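PDB 1ORU: yuaD protein from Bacillus subtilis, which is of unknown function but belongs to the MOSC family, whose members are generally assigned molybdenum ion and pyridoxal phosphate binding. Local coordinates for residues H43-E54 with T61-I69; C77-G85 with A152-R161. All blocks are in the same frame, centred on the assembly; numbering follows the deposited sequence.

Contact 1: residues H43-E54 with T61-I69; sequences HFGLTKKAGARE and TEIFNRRQI. With SO4 (sulfate ion), chain C.
The guanidinium groups of R53 and R67 lie flat on each other, centres 3.6 Å apart and planes only 7° from parallel. R67 NH2 lies over the face of R53, offset toward its rim, while R53 CD sits over the centre of the R67 group. A bend at chi3 of R67 (57°) lays its plane against CD and NE of the extended R53 chain. The nearby sulfate ion, probably from the crystallisation liquor, is likely to ease the closeness of the two positive groups. K48 NZ bonds sulfate O3 at 2.8 Å, and H43 NE2 makes a weak bond to sulfate O1. K48 NZ also forms a salt bridge with E54 OE2 at 2.8 Å. R53 NH1 is bonded to D130 O and R67 NH2 to N129 OD1. This basic cluster is consistent with an anion-binding site.

N65 ND2 grips two carbonyls, H43 O at 2.7 Å and G45 O at 3.0 Å. With CG anti to the backbone N (chi1 178°), the amide reaches into the bend before strand 47-49. An alanine here would lose both bonds and is likely to let residues 43-45 shift.

The K48 and I63 side chains run side by side, CG to CG1 3.8 Å. L46 CD1 meets F64 CE1 at 4.0 Å, the two side chains crossing at about a right angle.

Strands 47-49 and 62-64 form a two-stranded antiparallel ribbon, with K48 and I63 as its hydrogen-bonded pair. F64, R67 and Q68 pack on strand 163-169 of the main sheet, and F64 also meets I166 of the second subunit.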
loop_
_atom_site.group_PDB
_atom_site.type_symbol
_atom_site.label_atom_id
_atom_site.label_comp_id
_atom_site.label_asym_id
_atom_site.label_seq_id
_atom_site.Cartn_x
_atom_site.Cartn_y
_atom_site.Cartn_z
ATOM N N HIS A 43 -6.673 -12.434 10.946
ATOM C CA HIS A 43 -6.466 -11.087 10.430
ATOM C C HIS A 43 -7.389 -10.685 9.287
ATOM O O HIS A 43 -7.086 -9.749 8.542
ATOM C CB HIS A 43 -5.011 -10.907 10.003
ATOM C CG HIS A 43 -4.037 -11.058 11.127
ATOM N ND1 HIS A 43 -3.388 -12.244 11.397
ATOM C CD2 HIS A 43 -3.640 -10.186 12.084
ATOM C CE1 HIS A 43 -2.632 -12.096 12.471
ATOM N NE2 HIS A 43 -2.768 -10.856 12.908
ATOM N N PHE A 44 -8.519 -11.375 9.160
ATOM C CA PHE A 44 -9.488 -11.082 8.108
ATOM C C PHE A 44 -10.345 -9.872 8.457
ATOM O O PHE A 44 -10.729 -9.691 9.613
ATOM C CB PHE A 44 -10.410 -12.283 7.887
ATOM C CG PHE A 44 -11.471 -12.052 6.847
ATOM C CD1 PHE A 44 -11.132 -11.923 5.503
ATOM C CD2 PHE A 44 -12.811 -11.951 7.212
ATOM C CE1 PHE A 44 -12.108 -11.696 4.535
ATOM C CE2 PHE A 44 -13.799 -11.724 6.249
ATOM C CZ PHE A 44 -13.446 -11.595 4.908
ATOM N N GLY A 45 -10.647 -9.046 7.458
ATOM C CA GLY A 45 -11.487 -7.895 7.711
ATOM C C GLY A 45 -11.091 -6.599 7.038
ATOM O O GLY A 45 -9.943 -6.405 6.640
ATOM N N LEU A 46 -12.070 -5.709 6.925
ATOM C CA LEU A 46 -11.882 -4.394 6.327
ATOM C C LEU A 46 -11.067 -3.526 7.280
ATOM O O LEU A 46 -10.258 -2.706 6.854
ATOM C CB LEU A 46 -13.246 -3.733 6.080
ATOM C CG LEU A 46 -13.273 -2.255 5.669
ATOM C CD1 LEU A 46 -12.685 -2.100 4.275
ATOM C CD2 LEU A 46 -14.704 -1.734 5.703
ATOM N N THR A 47 -11.282 -3.719 8.578
ATOM C CA THR A 47 -10.586 -2.927 9.576
ATOM C C THR A 47 -9.843 -3.753 10.616
ATOM O O THR A 47 -9.983 -4.977 10.685
ATOM C CB THR A 47 -11.569 -2.013 10.324
ATOM O OG1 THR A 47 -12.486 -2.819 11.076
ATOM C CG2 THR A 47 -12.358 -1.153 9.339
ATOM N N LYS A 48 -9.051 -3.060 11.423
ATOM C CA LYS A 48 -8.286 -3.674 12.498
ATOM C C LYS A 48 -8.072 -2.605 13.564
ATOM O O LYS A 48 -8.322 -1.421 13.324
ATOM C CB LYS A 48 -6.926 -4.161 11.996
ATOM C CG LYS A 48 -6.005 -3.050 11.518
ATOM C CD LYS A 48 -4.558 -3.509 11.475
ATOM C CE LYS A 48 -4.037 -3.763 12.884
ATOM N NZ LYS A 48 -2.613 -4.178 12.898
ATOM N N LYS A 49 -7.624 -3.023 14.743
ATOM C CA LYS A 49 -7.356 -2.083 15.824
ATOM C C LYS A 49 -5.878 -1.720 15.765
ATOM O O LYS A 49 -5.024 -2.590 15.603
ATOM C CB LYS A 49 -7.696 -2.719 17.172
ATOM C CG LYS A 49 -9.157 -3.111 17.298
ATOM C CD LYS A 49 -9.417 -3.892 18.575
ATOM C CE LYS A 49 -10.853 -4.399 18.622
ATOM N NZ LYS A 49 -11.119 -5.247 19.822
ATOM N N ALA A 50 -5.580 -0.429 15.880
ATOM C CA ALA A 50 -4.203 0.043 15.825
ATOM C C ALA A 50 -3.390 -0.479 17.004
ATOM O O ALA A 50 -3.908 -0.651 18.108
ATOM C CB ALA A 50 -4.171 1.570 15.805
ATOM N N GLY A 51 -2.112 -0.726 16.758
ATOM C CA GLY A 51 -1.242 -1.217 17.806
ATOM C C GLY A 51 0.149 -0.649 17.650
ATOM O O GLY A 51 0.327 0.441 17.102
ATOM N N ALA A 52 1.141 -1.397 18.121
ATOM C CA ALA A 52 2.529 -0.968 18.049
ATOM C C ALA A 52 3.028 -0.778 16.617
ATOM O O ALA A 52 3.963 -0.013 16.379
ATOM C CB ALA A 52 3.412 -1.971 18.783
ATOM N N ARG A 53 2.409 -1.470 15.664
ATOM C CA ARG A 53 2.819 -1.354 14.268
ATOM C C ARG A 53 2.333 -0.058 13.630
ATOM O O ARG A 53 2.898 0.400 12.637
ATOM C CB ARG A 53 2.312 -2.549 13.465
ATOM C CG ARG A 53 2.969 -3.858 13.858
ATOM C CD ARG A 53 2.378 -5.010 13.084
ATOM N NE ARG A 53 2.966 -6.292 13.464
ATOM C CZ ARG A 53 4.224 -6.637 13.219
ATOM N NH1 ARG A 53 5.041 -5.797 12.592
ATOM N NH2 ARG A 53 4.667 -7.828 13.596
ATOM N N GLU A 54 1.285 0.528 14.198
ATOM C CA GLU A 54 0.744 1.787 13.689
ATOM C C GLU A 54 0.773 2.787 14.844
ATOM O O GLU A 54 -0.269 3.201 15.344
ATOM C CB GLU A 54 -0.697 1.598 13.197
ATOM C CG GLU A 54 -0.903 0.443 12.223
ATOM C CD GLU A 54 -1.145 -0.890 12.921
ATOM O OE1 GLU A 54 -1.323 -0.902 14.159
ATOM O OE2 GLU A 54 -1.175 -1.928 12.227
ATOM N N THR A 61 -7.459 2.199 18.165
ATOM C CA THR A 61 -8.200 2.979 17.176
ATOM C C THR A 61 -8.539 2.099 15.978
ATOM O O THR A 61 -7.678 1.377 15.484
ATOM C CB THR A 61 -7.362 4.176 16.665
ATOM O OG1 THR A 61 -6.988 5.009 17.769
ATOM C CG2 THR A 61 -8.164 5.004 15.657
ATOM N N GLU A 62 -9.782 2.153 15.510
ATOM C CA GLU A 62 -10.165 1.352 14.352
ATOM C C GLU A 62 -9.629 1.999 13.080
ATOM O O GLU A 62 -9.909 3.166 12.795
ATOM C CB GLU A 62 -11.686 1.208 14.250
ATOM C CG GLU A 62 -12.120 0.318 13.089
ATOM C CD GLU A 62 -13.612 0.041 13.069
ATOM O OE1 GLU A 62 -14.402 0.996 12.942
ATOM O OE2 GLU A 62 -13.997 -1.143 13.178
ATOM N N ILE A 63 -8.846 1.230 12.330
ATOM C CA ILE A 63 -8.251 1.704 11.087
ATOM C C ILE A 63 -8.394 0.634 10.018
ATOM O O ILE A 63 -8.770 -0.504 10.305
ATOM C CB ILE A 63 -6.740 2.008 11.252
ATOM C CG1 ILE A 63 -6.001 0.750 11.720
ATOM C CG2 ILE A 63 -6.536 3.162 12.231
ATOM C CD1 ILE A 63 -4.518 0.950 11.942
ATOM N N PHE A 64 -8.093 1.008 8.781
ATOM C CA PHE A 64 -8.172 0.078 7.668
ATOM C C PHE A 64 -7.189 -1.071 7.907
ATOM O O PHE A 64 -6.088 -0.852 8.408
ATOM C CB PHE A 64 -7.807 0.789 6.366
ATOM C CG PHE A 64 -7.698 -0.135 5.199
ATOM C CD1 PHE A 64 -8.837 -0.709 4.646
ATOM C CD2 PHE A 64 -6.453 -0.467 4.678
ATOM C CE1 PHE A 64 -8.740 -1.608 3.585
ATOM C CE2 PHE A 64 -6.342 -1.366 3.618
ATOM C CZ PHE A 64 -7.490 -1.936 3.072
ATOM N N ASN A 65 -7.585 -2.285 7.537
ATOM C CA ASN A 65 -6.724 -3.452 7.720
ATOM C C ASN A 65 -5.786 -3.661 6.534
ATOM O O ASN A 65 -6.130 -4.298 5.537
ATOM C CB ASN A 65 -7.570 -4.704 7.956
ATOM C CG ASN A 65 -6.725 -5.957 8.116
ATOM O OD1 ASN A 65 -5.548 -5.886 8.473
ATOM N ND2 ASN A 65 -7.328 -7.110 7.861
ATOM N N ARG A 66 -4.586 -3.122 6.676
ATOM C CA ARG A 66 -3.547 -3.181 5.661
ATOM C C ARG A 66 -2.774 -4.504 5.670
ATOM O O ARG A 66 -2.237 -4.929 4.648
ATOM C CB ARG A 66 -2.590 -2.025 5.916
ATOM C CG ARG A 66 -1.443 -1.918 4.969
ATOM C CD ARG A 66 -0.403 -0.976 5.538
ATOM N NE ARG A 66 0.575 -0.618 4.522
ATOM C CZ ARG A 66 1.837 -0.296 4.776
ATOM N NH1 ARG A 66 2.281 -0.293 6.026
ATOM N NH2 ARG A 66 2.648 0.034 3.778
ATOM N N ARG A 67 -2.716 -5.149 6.829
ATOM C CA ARG A 67 -1.991 -6.405 6.979
ATOM C C ARG A 67 -2.939 -7.604 6.892
ATOM O O ARG A 67 -3.161 -8.314 7.876
ATOM C CB ARG A 67 -1.249 -6.391 8.318
ATOM C CG ARG A 67 -0.207 -5.270 8.423
ATOM C CD ARG A 67 0.215 -5.022 9.870
ATOM N NE ARG A 67 0.738 -6.238 10.485
ATOM C CZ ARG A 67 1.985 -6.677 10.347
ATOM N NH1 ARG A 67 2.860 -5.993 9.622
ATOM N NH2 ARG A 67 2.346 -7.825 10.909
ATOM N N GLN A 68 -3.488 -7.826 5.702
ATOM C CA GLN A 68 -4.436 -8.915 5.473
ATOM C C GLN A 68 -3.807 -10.288 5.288
ATOM O O GLN A 68 -4.348 -11.283 5.758
ATOM C CB GLN A 68 -5.302 -8.595 4.255
ATOM C CG GLN A 68 -6.247 -7.433 4.483
ATOM C CD GLN A 68 -6.906 -6.956 3.204
ATOM O OE1 GLN A 68 -7.060 -7.718 2.253
ATOM N NE2 GLN A 68 -7.312 -5.693 3.183
ATOM N N ILE A 69 -2.671 -10.339 4.600
ATOM C CA ILE A 69 -1.993 -11.606 4.337
ATOM C C ILE A 69 -0.511 -11.477 4.659
ATOM O O ILE A 69 0.134 -10.505 4.269
ATOM C CB ILE A 69 -2.129 -12.014 2.844
ATOM C CG1 ILE A 69 -3.607 -12.131 2.456
ATOM C CG2 ILE A 69 -1.414 -13.339 2.596
ATOM C CD1 ILE A 69 -4.341 -13.292 3.120
HETATM S S SO4 C . -1.071 -6.933 14.949
HETATM O O1 SO4 C . -1.682 -8.020 14.143
HETATM O O2 SO4 C . 0.144 -6.443 14.261
HETATM O O3 SO4 C . -2.036 -5.819 15.113
HETATM O O4 SO4 C . -0.716 -7.463 16.289
#

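Contact 2: residues C77-G85 with A152-R161; sequences CNEIALKMG and AFVRHALGIR
I80 and I160 make the apolar centre of this contact, sliding past each other in opposite directions. I80 CG1 lies 3.6 Å from I160 CD1. I80 CD1 goes further in and touches A157 CB, while I80 CG2 reaches F153 CD1 at 4.1 Å. I160 has CG1 between its backbone N and carbonyl carbon, which sends CD1 toward the helix, where it also meets K83 CD. The carboxylate end of E79 rests on I160 CG2 and makes only van der Waals contact there.

Selenomethionine M84 supplies a Met-aromatic contact. Its SE stands at the edge of the F153 ring, 5.4 Å from the centroid and 88° off the normal. The methyl CE curls back onto F153 CB at 3.8 Å. A157 CB lies over one face of the F153 ring, near its rim.

K83 makes the polar link. Its NZ donates to H156 O at 2.7 Å, meeting the carbonyl at an angle. A water accepts from the same NZ and donates to R155 O and L158 O, so the ammonium is tied to the backbone at R155, H156 and L158. The bend at chi3 of K83 (66°) brings CE within 3.4 Å of H156 CD2. K83 O lies over one face of the H156 ring, and R155 CD lies over the opposite face. H156 ND1 adds a weak bond to A152 O.

The axes of segments 77-84 and 152-156, parts of helices 74-84 and 149-156, run at 122° and approach to 9.6 Å. The type II turn A157-I160 follows and brings I160 against I80 and K83. I139 of helix 133-142 touches both M84 and F153. C77 and R161 pack on V72 of strand 69-73.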
loop_
_atom_site.group_PDB
_atom_site.type_symbol
_atom_site.label_atom_id
_atom_site.label_comp_id
_atom_site.label_asym_id
_atom_site.label_seq_id
_atom_site.Cartn_x
_atom_site.Cartn_y
_atom_site.Cartn_z
ATOM N N CYS A 77 13.549 -17.844 5.892
ATOM C CA CYS A 77 13.323 -18.490 7.185
ATOM C C CYS A 77 14.549 -19.312 7.556
ATOM O O CYS A 77 14.931 -19.366 8.724
ATOM C CB CYS A 77 12.092 -19.398 7.142
ATOM S SG CYS A 77 10.517 -18.518 7.209
ATOM N N ASN A 78 15.156 -19.959 6.562
ATOM C CA ASN A 78 16.357 -20.758 6.798
ATOM C C ASN A 78 17.478 -19.812 7.204
ATOM O O ASN A 78 18.327 -20.145 8.042
ATOM C CB ASN A 78 16.762 -21.515 5.528
ATOM C CG ASN A 78 15.834 -22.677 5.216
ATOM O OD1 ASN A 78 15.937 -23.301 4.157
ATOM N ND2 ASN A 78 14.926 -22.977 6.138
ATOM N N GLU A 79 17.473 -18.626 6.607
ATOM C CA GLU A 79 18.484 -17.623 6.901
ATOM C C GLU A 79 18.367 -17.190 8.358
ATOM O O GLU A 79 19.375 -17.052 9.052
ATOM C CB GLU A 79 18.316 -16.416 5.980
ATOM C CG GLU A 79 19.612 -15.685 5.701
ATOM C CD GLU A 79 19.425 -14.491 4.787
ATOM O OE1 GLU A 79 18.625 -14.590 3.829
ATOM O OE2 GLU A 79 20.090 -13.458 5.022
ATOM N N ILE A 80 17.139 -16.978 8.821
ATOM C CA ILE A 80 16.910 -16.584 10.204
ATOM C C ILE A 80 17.416 -17.705 11.115
ATOM O O ILE A 80 18.125 -17.448 12.093
ATOM C CB ILE A 80 15.401 -16.340 10.485
ATOM C CG1 ILE A 80 14.907 -15.128 9.688
ATOM C CG2 ILE A 80 15.172 -16.123 11.978
ATOM C CD1 ILE A 80 13.402 -14.859 9.830
ATOM N N ALA A 81 17.058 -18.947 10.784
ATOM C CA ALA A 81 17.470 -20.106 11.576
ATOM C C ALA A 81 18.980 -20.119 11.779
ATOM O O ALA A 81 19.461 -20.267 12.902
ATOM C CB ALA A 81 17.020 -21.402 10.900
ATOM N N LEU A 82 19.726 -19.960 10.690
ATOM C CA LEU A 82 21.180 -19.950 10.773
ATOM C C LEU A 82 21.696 -18.838 11.678
ATOM O O LEU A 82 22.550 -19.073 12.532
ATOM C CB LEU A 82 21.797 -19.793 9.382
ATOM C CG LEU A 82 22.135 -21.080 8.629
ATOM C CD1 LEU A 82 20.882 -21.910 8.407
ATOM C CD2 LEU A 82 22.785 -20.717 7.306
ATOM N N LYS A 83 21.177 -17.630 11.490
ATOM C CA LYS A 83 21.608 -16.493 12.292
ATOM C C LYS A 83 21.286 -16.672 13.774
ATOM O O LYS A 83 22.011 -16.178 14.635
ATOM C CB LYS A 83 20.978 -15.205 11.752
ATOM C CG LYS A 83 21.427 -14.869 10.331
ATOM C CD LYS A 83 20.683 -13.674 9.744
ATOM C CE LYS A 83 20.999 -12.379 10.472
ATOM N NZ LYS A 83 20.214 -11.226 9.920
HETATM N N MSE A 84 20.209 -17.389 14.076
HETATM C CA MSE A 84 19.827 -17.615 15.464
HETATM C C MSE A 84 20.493 -18.851 16.063
HETATM O O MSE A 84 20.453 -19.063 17.278
HETATM C CB MSE A 84 18.316 -17.767 15.575
HETATM C CG MSE A 84 17.543 -16.486 15.309
HETATM SE SE MSE A 84 15.678 -16.793 15.505
HETATM C CE MSE A 84 15.601 -16.922 17.445
ATOM N N GLY A 85 21.095 -19.671 15.210
ATOM C CA GLY A 85 21.748 -20.873 15.695
ATOM C C GLY A 85 20.782 -21.998 16.026
ATOM O O GLY A 85 21.079 -22.837 16.878
ATOM N N ALA A 152 16.996 -12.406 20.089
ATOM C CA ALA A 152 17.837 -12.807 18.969
ATOM C C ALA A 152 17.037 -12.769 17.670
ATOM O O ALA A 152 17.555 -12.393 16.616
ATOM C CB ALA A 152 18.396 -14.209 19.204
ATOM N N PHE A 153 15.769 -13.160 17.747
ATOM C CA PHE A 153 14.905 -13.152 16.571
ATOM C C PHE A 153 14.706 -11.720 16.079
ATOM O O PHE A 153 14.900 -11.431 14.899
ATOM C CB PHE A 153 13.544 -13.769 16.904
ATOM C CG PHE A 153 12.523 -13.599 15.819
ATOM C CD1 PHE A 153 12.582 -14.365 14.659
ATOM C CD2 PHE A 153 11.510 -12.649 15.946
ATOM C CE1 PHE A 153 11.644 -14.190 13.639
ATOM C CE2 PHE A 153 10.568 -12.465 14.935
ATOM C CZ PHE A 153 10.636 -13.239 13.778
ATOM N N VAL A 154 14.323 -10.827 16.990
ATOM C CA VAL A 154 14.090 -9.429 16.637
ATOM C C VAL A 154 15.302 -8.819 15.946
ATOM O O VAL A 154 15.167 -8.029 15.007
ATOM C CB VAL A 154 13.753 -8.593 17.884
ATOM C CG1 VAL A 154 13.595 -7.126 17.503
ATOM C CG2 VAL A 154 12.473 -9.105 18.507
ATOM N N ARG A 155 16.485 -9.201 16.406
ATOM C CA ARG A 155 17.730 -8.694 15.848
ATOM C C ARG A 155 18.079 -9.301 14.489
ATOM O O ARG A 155 18.330 -8.583 13.522
ATOM C CB ARG A 155 18.872 -8.964 16.832
ATOM C CG ARG A 155 20.240 -8.495 16.368
ATOM C CD ARG A 155 21.324 -8.988 17.316
ATOM N NE ARG A 155 22.648 -8.475 16.966
ATOM C CZ ARG A 155 23.774 -8.832 17.577
ATOM N NH1 ARG A 155 23.743 -9.710 18.574
ATOM N NH2 ARG A 155 24.933 -8.307 17.196
ATOM N N HIS A 156 18.088 -10.627 14.413
ATOM C CA HIS A 156 18.459 -11.297 13.177
ATOM C C HIS A 156 17.390 -11.430 12.096
ATOM O O HIS A 156 17.718 -11.716 10.949
ATOM C CB HIS A 156 19.041 -12.676 13.498
ATOM C CG HIS A 156 20.351 -12.622 14.223
ATOM N ND1 HIS A 156 20.518 -13.114 15.500
ATOM C CD2 HIS A 156 21.556 -12.132 13.848
ATOM C CE1 HIS A 156 21.769 -12.930 15.879
ATOM N NE2 HIS A 156 22.420 -12.336 14.896
ATOM N N ALA A 157 16.127 -11.215 12.447
ATOM C CA ALA A 157 15.045 -11.340 11.472
ATOM C C ALA A 157 14.815 -10.050 10.683
ATOM O O ALA A 157 14.179 -10.062 9.627
ATOM C CB ALA A 157 13.758 -11.761 12.177
ATOM N N LEU A 158 15.329 -8.938 11.196
ATOM C CA LEU A 158 15.166 -7.655 10.523
ATOM C C LEU A 158 15.690 -7.727 9.093
ATOM O O LEU A 158 16.835 -8.119 8.860
ATOM C CB LEU A 158 15.905 -6.551 11.284
ATOM C CG LEU A 158 15.757 -5.146 10.692
ATOM C CD1 LEU A 158 14.295 -4.730 10.732
ATOM C CD2 LEU A 158 16.611 -4.163 11.479
ATOM N N GLY A 159 14.839 -7.357 8.138
ATOM C CA GLY A 159 15.230 -7.377 6.741
ATOM C C GLY A 159 15.011 -8.699 6.027
ATOM O O GLY A 159 15.215 -8.785 4.817
ATOM N N ILE A 160 14.612 -9.730 6.767
ATOM C CA ILE A 160 14.366 -11.046 6.183
ATOM C C ILE A 160 13.188 -11.734 6.860
ATOM O O ILE A 160 13.130 -12.960 6.926
ATOM C CB ILE A 160 15.608 -11.982 6.301
ATOM C CG1 ILE A 160 16.043 -12.106 7.765
ATOM C CG2 ILE A 160 16.745 -11.455 5.444
ATOM C CD1 ILE A 160 17.258 -13.025 7.971
ATOM N N ARG A 161 12.237 -10.950 7.351
ATOM C CA ARG A 161 11.094 -11.536 8.031
ATOM C C ARG A 161 9.848 -11.616 7.147
ATOM O O ARG A 161 8.775 -11.994 7.612
ATOM C CB ARG A 161 10.795 -10.759 9.318
ATOM C CG ARG A 161 9.826 -11.461 10.263
ATOM C CD ARG A 161 8.637 -10.575 10.547
ATOM N NE ARG A 161 7.645 -11.190 11.426
ATOM C CZ ARG A 161 6.842 -12.196 11.090
ATOM N NH1 ARG A 161 6.899 -12.737 9.874
ATOM N NH2 ARG A 161 5.953 -12.643 11.967
HETATM O O HOH W 1 18.938 -8.559 10.731
#

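The two contacts come in series along the chain, contact 1 closing before contact 2 opens. Their centres are about 25 Å apart, each about 14 Å from the centre of the chain. Their nearest atoms are about 5 Å apart, without touching. Both belong to the MOSC domain and border the same mixed beta-sheet. Strand 69-73 joins them: residues 61-69 run into it, and helix 74-84 of contact 2 follows it. Strand 163-169, its antiparallel partner, begins just after contact 2 and packs against contact 1. Contact 1 is thus a beta ribbon at the subunit interface, and contact 2 a packing of two helices and a turn, which the second subunit does not touch.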